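Local coordinates for protein piwi (Drosophila melanogaster, PDB 6KR6) that binds piRNAs and uses them to silence transposable elements through a nuclear complex that drives transcriptional repression, at residues D440-P450 with C498-L509; Q782-L790 with A802-L810. All coordinates share one frame; numbering follows the deposited sequence.

Contact 1 of 2, residues D440-P450 with C498-L509; sequences DGLDRWAVIAP and CVRSDPKLILCL. With ZN (zinc ion), chain O; HG (mercury (II) ion), chain H.
OD1 of Asp443 is held by a zinc ion and by Lys504. It binds the zinc at 2.0 Å, and NZ of Lys504 donates to its anti lone pair in a salt bridge. Both carboxylate oxygens of Asp440 bind the same zinc. The lysine chain crosses both aspartates at about a right angle, and it bends in its outer half (chi4 -70°), which brings NZ to Asp443. The backbone N of Lys504 donates to Arg444 O at 2.8 Å.

Beyond this loop the two segments run as parallel strands, 16° apart in direction. Ala446 N bonds to Leu505 O, and Leu507 N to Ala446 O at 3.1 Å. Ile448 N then bonds to Leu507 O, and Leu509 N to Ile448 O. The Trp445 ring lies alongside Leu505 and Leu507. CB of Leu507 meets the edge of the indole, 4.0 Å from Trp445 CZ3, and Trp445 NE1 bonds to Arg476 O. On the Ala446 side, Cys498 SG and Ser501 OG bind a mercury ion, each at 2.8 Å, with Gln479. Cys498 SG also lies 3.6 Å from Ala446 CB.

Strands 446-450 and 506-510 are the middle pair of a four-stranded parallel sheet, between 479-483 and 533-537. Val447, Ala449, Leu507 and Leu509 touch helix 454-471. Ile448 turns to the other face and packs on helix 488-499, as in the Rossmann-like MID domain of Argonaute proteins.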
# COMPACT_ATOMS: atom_id res chain seq x y z
N ASP A 440 7.48 -40.50 4.80
CA ASP A 440 8.93 -40.62 4.86
C ASP A 440 9.50 -39.84 6.03
O ASP A 440 10.48 -40.28 6.66
CB ASP A 440 9.55 -40.13 3.55
CG ASP A 440 10.55 -41.10 2.96
OD1 ASP A 440 11.22 -41.82 3.73
OD2 ASP A 440 10.67 -41.15 1.72
N GLY A 441 8.91 -38.69 6.35
CA GLY A 441 9.48 -37.81 7.34
C GLY A 441 10.69 -37.08 6.77
O GLY A 441 10.89 -37.00 5.56
N LEU A 442 11.51 -36.55 7.68
CA LEU A 442 12.79 -35.95 7.30
C LEU A 442 13.80 -37.08 7.06
O LEU A 442 14.78 -37.26 7.78
CB LEU A 442 13.28 -34.99 8.37
CG LEU A 442 12.85 -33.52 8.35
CD1 LEU A 442 13.90 -32.64 7.68
CD2 LEU A 442 11.51 -33.33 7.67
N ASP A 443 13.52 -37.86 6.01
CA ASP A 443 14.29 -39.08 5.77
C ASP A 443 15.73 -38.77 5.35
O ASP A 443 16.64 -39.56 5.64
CB ASP A 443 13.57 -39.95 4.74
CG ASP A 443 14.49 -40.56 3.70
OD1 ASP A 443 14.38 -40.18 2.52
OD2 ASP A 443 15.32 -41.43 4.07
N ARG A 444 15.96 -37.64 4.69
CA ARG A 444 17.31 -37.30 4.24
C ARG A 444 17.44 -35.79 4.19
O ARG A 444 16.77 -35.14 3.38
CB ARG A 444 17.61 -37.92 2.88
CG ARG A 444 18.84 -38.81 2.86
CD ARG A 444 19.43 -38.90 1.46
NE ARG A 444 18.96 -40.06 0.71
CZ ARG A 444 19.70 -41.13 0.45
NH1 ARG A 444 20.95 -41.18 0.88
NH2 ARG A 444 19.19 -42.15 -0.23
N TRP A 445 18.30 -35.23 5.03
CA TRP A 445 18.62 -33.80 4.99
C TRP A 445 20.02 -33.61 5.55
O TRP A 445 20.66 -34.55 6.02
CB TRP A 445 17.57 -32.96 5.73
CG TRP A 445 17.38 -33.29 7.19
CD1 TRP A 445 17.05 -34.51 7.72
CD2 TRP A 445 17.47 -32.39 8.30
NE1 TRP A 445 16.94 -34.42 9.08
CE2 TRP A 445 17.19 -33.13 9.46
CE3 TRP A 445 17.76 -31.02 8.41
CZ2 TRP A 445 17.21 -32.55 10.73
CZ3 TRP A 445 17.77 -30.45 9.68
CH2 TRP A 445 17.49 -31.22 10.82
N ALA A 446 20.51 -32.37 5.47
CA ALA A 446 21.86 -32.04 5.90
C ALA A 446 21.84 -30.77 6.74
O ALA A 446 20.91 -29.96 6.65
CB ALA A 446 22.80 -31.87 4.71
N VAL A 447 22.87 -30.61 7.56
CA VAL A 447 23.05 -29.43 8.39
C VAL A 447 24.48 -28.95 8.23
O VAL A 447 25.42 -29.70 8.54
CB VAL A 447 22.72 -29.69 9.86
CG1 VAL A 447 23.21 -28.53 10.71
CG2 VAL A 447 21.23 -29.88 10.05
N ILE A 448 24.65 -27.72 7.76
CA ILE A 448 25.95 -27.11 7.53
C ILE A 448 26.18 -26.05 8.60
O ILE A 448 25.33 -25.16 8.79
CB ILE A 448 26.05 -26.49 6.12
CG1 ILE A 448 25.73 -27.55 5.06
CG2 ILE A 448 27.42 -25.89 5.89
CD1 ILE A 448 25.76 -27.02 3.65
N ALA A 449 27.31 -26.14 9.29
CA ALA A 449 27.61 -25.24 10.39
C ALA A 449 29.12 -25.19 10.58
O ALA A 449 29.83 -26.12 10.17
CB ALA A 449 26.92 -25.69 11.69
N PRO A 450 29.65 -24.13 11.18
CA PRO A 450 31.09 -24.08 11.47
C PRO A 450 31.43 -24.80 12.76
O PRO A 450 30.57 -25.04 13.62
CB PRO A 450 31.39 -22.58 11.56
CG PRO A 450 30.06 -21.91 11.78
CD PRO A 450 28.96 -22.92 11.66
N CYS A 498 27.36 -31.23 -0.75
CA CYS A 498 26.32 -31.98 -0.06
C CYS A 498 25.17 -32.36 -0.99
O CYS A 498 24.57 -33.43 -0.83
CB CYS A 498 25.80 -31.17 1.13
SG CYS A 498 24.03 -31.26 1.39
N VAL A 499 24.85 -31.49 -1.95
CA VAL A 499 23.71 -31.74 -2.85
C VAL A 499 23.87 -33.07 -3.58
O VAL A 499 22.88 -33.71 -3.94
CB VAL A 499 23.54 -30.56 -3.82
CG1 VAL A 499 22.59 -30.91 -4.95
CG2 VAL A 499 23.03 -29.33 -3.08
N ARG A 500 25.12 -33.53 -3.77
CA ARG A 500 25.36 -34.78 -4.48
C ARG A 500 24.61 -35.96 -3.86
O ARG A 500 24.28 -36.91 -4.57
CB ARG A 500 26.86 -35.08 -4.52
N SER A 501 24.33 -35.91 -2.56
CA SER A 501 23.58 -36.97 -1.90
C SER A 501 22.07 -36.80 -2.03
O SER A 501 21.33 -37.63 -1.49
CB SER A 501 23.96 -37.04 -0.42
OG SER A 501 23.54 -35.88 0.27
N ASP A 502 21.61 -35.76 -2.73
CA ASP A 502 20.20 -35.47 -2.95
C ASP A 502 19.44 -35.34 -1.63
O ASP A 502 18.71 -36.27 -1.25
CB ASP A 502 19.55 -36.54 -3.83
CG ASP A 502 20.13 -36.56 -5.23
OD1 ASP A 502 21.23 -36.02 -5.43
OD2 ASP A 502 19.47 -37.12 -6.12
N PRO A 503 19.58 -34.23 -0.92
CA PRO A 503 18.85 -34.05 0.34
C PRO A 503 17.51 -33.37 0.14
O PRO A 503 17.32 -32.53 -0.75
CB PRO A 503 19.80 -33.16 1.15
CG PRO A 503 20.44 -32.30 0.11
CD PRO A 503 20.55 -33.14 -1.15
N LYS A 504 16.55 -33.76 0.99
CA LYS A 504 15.24 -33.13 0.95
C LYS A 504 15.30 -31.68 1.43
O LYS A 504 14.44 -30.87 1.05
CB LYS A 504 14.23 -33.91 1.79
CG LYS A 504 13.95 -35.33 1.31
CD LYS A 504 12.64 -35.82 1.91
CE LYS A 504 12.78 -37.19 2.57
NZ LYS A 504 12.99 -38.27 1.57
N LEU A 505 16.28 -31.35 2.26
CA LEU A 505 16.35 -30.03 2.87
C LEU A 505 17.77 -29.80 3.37
O LEU A 505 18.52 -30.75 3.61
CB LEU A 505 15.33 -29.89 4.00
CG LEU A 505 15.09 -28.51 4.61
CD1 LEU A 505 13.60 -28.29 4.82
CD2 LEU A 505 15.85 -28.37 5.92
N ILE A 506 18.13 -28.53 3.53
CA ILE A 506 19.44 -28.13 4.02
C ILE A 506 19.26 -26.99 5.01
O ILE A 506 18.80 -25.90 4.63
CB ILE A 506 20.38 -27.70 2.88
CG1 ILE A 506 20.73 -28.90 1.99
CG2 ILE A 506 21.64 -27.06 3.43
CD1 ILE A 506 21.62 -28.55 0.82
N LEU A 507 19.61 -27.22 6.27
CA LEU A 507 19.57 -26.19 7.30
C LEU A 507 20.98 -25.65 7.51
O LEU A 507 21.93 -26.42 7.65
CB LEU A 507 19.01 -26.75 8.61
CG LEU A 507 18.51 -25.74 9.64
CD1 LEU A 507 17.43 -26.37 10.50
CD2 LEU A 507 19.64 -25.22 10.52
N CYS A 508 21.11 -24.33 7.54
CA CYS A 508 22.40 -23.66 7.66
C CYS A 508 22.37 -22.74 8.88
O CYS A 508 21.57 -21.81 8.95
CB CYS A 508 22.73 -22.86 6.40
SG CYS A 508 23.04 -23.88 4.94
N LEU A 509 23.26 -23.01 9.83
CA LEU A 509 23.41 -22.18 11.02
C LEU A 509 24.39 -21.06 10.71
O LEU A 509 25.53 -21.32 10.30
CB LEU A 509 23.89 -23.02 12.21
CG LEU A 509 23.69 -22.43 13.61
CD1 LEU A 509 22.22 -22.18 13.87
CD2 LEU A 509 24.29 -23.35 14.67
ZN ZN O . 12.51 -40.97 2.44
HG HG H . 23.15 -33.79 2.02

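Contact 2 of 2, residues Q782-L790 with A802-L810; sequences QYAKKLATL and ALEKKFYYL. With ZN (zinc ion), chain C; nucleotides of chain B.
The C-terminal tail of Piwi folds against helix 779-795 of the PIWI domain, and Tyr809 of the tail packs on Leu787 of the helix beside the pocket for the 5' end of the guide RNA. CB of Leu787 sits over one face of the Tyr809 ring, 3.8 Å from its centroid, in a CH-pi contact. CD1 of Leu787 reaches CD2 of the same ring. Leu790 CD2 meets Tyr809 CB at 3.7 Å. The Tyr809 CG stands between its backbone N and carbonyl carbon, chi1 43°, which turns the ring back along the helix toward Tyr783.

Tyr783 carries the other half of the packing. CE1 of Phe807 lies over the centre of the Tyr783 ring, 3.3 Å above the plane. The ring planes meet at 31°. CD2 of Leu810 comes to the edge of the Tyr783 ring, in plane, 3.7 Å from Tyr783 CE1. The Tyr783 hydroxyl hydrogen-bonds with Tyr769 N. With an alanine in place of Tyr783, Phe807 would probably lose the ring it lies over, Leu810 CD2 the edge it meets, and Tyr769 N its hydroxyl partner.

Lys786 NZ makes a weak, 3.4 Å hydrogen bond to Tyr809 O. The lysine also packs on an RNA phosphate. Leu810 ends the chain, and its carboxylate binds zinc with Gln556 and the U1 phosphate of chain B. O of Leu810 is 2.2 Å from the metal and also accepts from Asn770 ND2. A buried C-terminal carboxylate holding a metal against the 5' phosphate is characteristic of the guide 5'-end pocket of Piwi proteins, where magnesium is the likely natural ion.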
# COMPACT_ATOMS: atom_id res chain seq x y z
N GLN A 782 -0.17 -12.85 0.61
CA GLN A 782 1.03 -12.74 1.44
C GLN A 782 2.13 -13.67 0.94
O GLN A 782 3.31 -13.32 0.98
CB GLN A 782 0.68 -13.05 2.90
CG GLN A 782 1.82 -12.84 3.88
CD GLN A 782 1.99 -11.39 4.28
OE1 GLN A 782 1.01 -10.66 4.42
NE2 GLN A 782 3.23 -10.97 4.48
N TYR A 783 1.75 -14.86 0.45
CA TYR A 783 2.72 -15.75 -0.17
C TYR A 783 3.36 -15.11 -1.39
O TYR A 783 4.58 -15.19 -1.58
CB TYR A 783 2.05 -17.07 -0.57
CG TYR A 783 1.73 -18.00 0.58
CD1 TYR A 783 2.67 -18.27 1.57
CD2 TYR A 783 0.49 -18.62 0.68
CE1 TYR A 783 2.38 -19.13 2.61
CE2 TYR A 783 0.19 -19.48 1.72
CZ TYR A 783 1.14 -19.72 2.68
OH TYR A 783 0.85 -20.57 3.72
N ALA A 784 2.55 -14.46 -2.23
CA ALA A 784 3.08 -13.80 -3.42
C ALA A 784 4.02 -12.67 -3.03
O ALA A 784 5.09 -12.51 -3.64
CB ALA A 784 1.94 -13.27 -4.29
N LYS A 785 3.66 -11.88 -2.02
CA LYS A 785 4.55 -10.81 -1.57
C LYS A 785 5.86 -11.38 -1.04
O LYS A 785 6.94 -10.86 -1.34
CB LYS A 785 3.87 -9.93 -0.52
CG LYS A 785 4.56 -8.58 -0.33
CD LYS A 785 4.13 -7.87 0.94
CE LYS A 785 4.99 -8.28 2.13
NZ LYS A 785 4.72 -7.43 3.32
N LYS A 786 5.78 -12.45 -0.24
CA LYS A 786 6.98 -13.08 0.30
C LYS A 786 7.90 -13.55 -0.82
O LYS A 786 9.10 -13.27 -0.82
CB LYS A 786 6.59 -14.24 1.21
CG LYS A 786 7.76 -14.88 1.95
CD LYS A 786 8.09 -14.12 3.22
CE LYS A 786 9.28 -14.73 3.95
NZ LYS A 786 10.55 -14.48 3.22
N LEU A 787 7.34 -14.27 -1.80
CA LEU A 787 8.16 -14.81 -2.88
C LEU A 787 8.75 -13.71 -3.74
O LEU A 787 9.94 -13.76 -4.10
CB LEU A 787 7.33 -15.78 -3.72
CG LEU A 787 7.98 -16.44 -4.94
CD1 LEU A 787 9.31 -17.08 -4.59
CD2 LEU A 787 7.04 -17.47 -5.54
N ALA A 788 7.95 -12.69 -4.08
CA ALA A 788 8.46 -11.60 -4.90
C ALA A 788 9.56 -10.83 -4.18
O ALA A 788 10.57 -10.46 -4.79
CB ALA A 788 7.32 -10.67 -5.30
N THR A 789 9.37 -10.57 -2.88
CA THR A 789 10.40 -9.88 -2.11
C THR A 789 11.67 -10.71 -2.02
O THR A 789 12.78 -10.17 -2.14
CB THR A 789 9.87 -9.55 -0.71
OG1 THR A 789 8.74 -8.67 -0.82
CG2 THR A 789 10.95 -8.87 0.12
N LEU A 790 11.54 -12.02 -1.83
CA LEU A 790 12.72 -12.88 -1.80
C LEU A 790 13.47 -12.83 -3.12
O LEU A 790 14.71 -12.76 -3.14
CB LEU A 790 12.32 -14.32 -1.47
CG LEU A 790 13.48 -15.32 -1.50
CD1 LEU A 790 14.42 -15.12 -0.32
CD2 LEU A 790 12.96 -16.75 -1.55
N ALA A 802 11.51 -26.91 -10.31
CA ALA A 802 11.22 -28.13 -9.56
C ALA A 802 10.50 -27.84 -8.24
O ALA A 802 9.84 -28.74 -7.71
CB ALA A 802 12.51 -28.90 -9.28
N LEU A 803 10.61 -26.62 -7.73
CA LEU A 803 10.03 -26.25 -6.44
C LEU A 803 8.63 -25.66 -6.57
O LEU A 803 8.19 -24.94 -5.67
CB LEU A 803 10.95 -25.25 -5.73
CG LEU A 803 12.44 -25.62 -5.77
CD1 LEU A 803 13.32 -24.45 -5.37
CD2 LEU A 803 12.70 -26.82 -4.89
N GLU A 804 7.93 -25.95 -7.67
CA GLU A 804 6.64 -25.30 -7.94
C GLU A 804 5.61 -25.60 -6.86
O GLU A 804 4.73 -24.78 -6.60
CB GLU A 804 6.11 -25.74 -9.30
CG GLU A 804 6.78 -25.06 -10.49
CD GLU A 804 6.32 -25.64 -11.82
OE1 GLU A 804 6.38 -24.91 -12.83
OE2 GLU A 804 5.90 -26.81 -11.85
N LYS A 805 5.70 -26.77 -6.22
CA LYS A 805 4.68 -27.20 -5.27
C LYS A 805 5.13 -27.08 -3.81
O LYS A 805 4.45 -27.60 -2.92
CB LYS A 805 4.28 -28.65 -5.56
CG LYS A 805 3.52 -28.83 -6.87
CD LYS A 805 2.14 -28.20 -6.79
CE LYS A 805 1.39 -28.66 -5.55
NZ LYS A 805 1.37 -30.15 -5.42
N LYS A 806 6.24 -26.40 -3.55
CA LYS A 806 6.79 -26.30 -2.21
C LYS A 806 6.83 -24.85 -1.77
O LYS A 806 6.94 -23.93 -2.59
CB LYS A 806 8.19 -26.91 -2.16
CG LYS A 806 8.26 -28.33 -2.70
CD LYS A 806 9.67 -28.90 -2.64
CE LYS A 806 9.69 -30.35 -3.10
NZ LYS A 806 11.04 -30.96 -2.98
N PHE A 807 6.72 -24.64 -0.46
CA PHE A 807 6.81 -23.30 0.13
C PHE A 807 8.26 -22.92 0.42
O PHE A 807 8.60 -22.50 1.53
CB PHE A 807 5.97 -23.24 1.40
CG PHE A 807 4.50 -23.05 1.15
CD1 PHE A 807 4.04 -21.91 0.53
CD2 PHE A 807 3.59 -24.00 1.56
CE1 PHE A 807 2.69 -21.72 0.30
CE2 PHE A 807 2.24 -23.82 1.34
CZ PHE A 807 1.79 -22.68 0.71
N TYR A 808 9.11 -23.06 -0.59
CA TYR A 808 10.55 -22.85 -0.40
C TYR A 808 10.87 -21.43 0.03
O TYR A 808 11.88 -21.20 0.71
CB TYR A 808 11.30 -23.21 -1.69
CG TYR A 808 10.85 -22.45 -2.92
CD1 TYR A 808 9.67 -22.78 -3.58
CD2 TYR A 808 11.62 -21.42 -3.45
CE1 TYR A 808 9.25 -22.10 -4.71
CE2 TYR A 808 11.21 -20.73 -4.59
CZ TYR A 808 10.03 -21.07 -5.21
OH TYR A 808 9.62 -20.40 -6.33
N TYR A 809 10.03 -20.47 -0.33
CA TYR A 809 10.32 -19.06 -0.10
C TYR A 809 9.92 -18.57 1.28
O TYR A 809 10.05 -17.37 1.56
CB TYR A 809 9.63 -18.21 -1.17
CG TYR A 809 8.21 -18.64 -1.46
CD1 TYR A 809 7.14 -18.11 -0.76
CD2 TYR A 809 7.95 -19.59 -2.44
CE1 TYR A 809 5.84 -18.51 -1.03
CE2 TYR A 809 6.65 -19.99 -2.72
CZ TYR A 809 5.61 -19.45 -2.01
OH TYR A 809 4.32 -19.85 -2.28
N LEU A 810 9.43 -19.44 2.15
CA LEU A 810 8.97 -19.01 3.47
C LEU A 810 10.12 -18.75 4.44
O LEU A 810 9.95 -18.06 5.45
CB LEU A 810 8.01 -20.04 4.07
CG LEU A 810 6.62 -20.11 3.43
CD1 LEU A 810 5.69 -20.97 4.27
CD2 LEU A 810 6.05 -18.72 3.24
OXT LEU A 810 11.25 -19.20 4.25
ZN ZN C . 11.85 -18.35 6.53
OP3 U B 1 13.78 -19.57 6.86
P U B 1 14.60 -18.75 5.93
OP1 U B 1 15.29 -19.68 4.99
OP2 U B 1 13.72 -17.70 5.38
O5' U B 1 15.74 -18.03 6.78
C5' U B 1 15.42 -16.97 7.68
C4' U B 1 16.55 -16.69 8.63
O4' U B 1 17.58 -15.93 7.94
C3' U B 1 16.19 -15.88 9.88
O3' U B 1 16.93 -16.37 10.99
C2' U B 1 16.65 -14.47 9.52
O2' U B 1 16.95 -13.66 10.64
C1' U B 1 17.88 -14.76 8.68
N1 U B 1 18.21 -13.68 7.73
C2 U B 1 19.55 -13.38 7.54
O2 U B 1 20.45 -13.98 8.11
N3 U B 1 19.80 -12.36 6.66
C4 U B 1 18.87 -11.62 5.96
O4 U B 1 19.25 -10.73 5.20
C5 U B 1 17.51 -11.98 6.22
C6 U B 1 17.24 -12.97 7.08

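How the contacts relate
Both contacts are largely buried, but contact 1 has an exposed end, where its loop carries zinc and Arg444. Contact 1 joins neighbouring strands of a parallel sheet by regular backbone hydrogen bonds, with apolar side chains on both faces. Contact 2 joins a helix to an irregular tail, with one weak hydrogen bond across it and the rest aromatic and aliphatic packing. Both include metal ions. The ions of contact 1 lie by the loops that lead into the strands, whereas the zinc of contact 2 is bound by phosphate oxygens of the RNA. The centres are about 20 Å apart and the nearest atoms about 5 Å. The two contacts share no strand or helix.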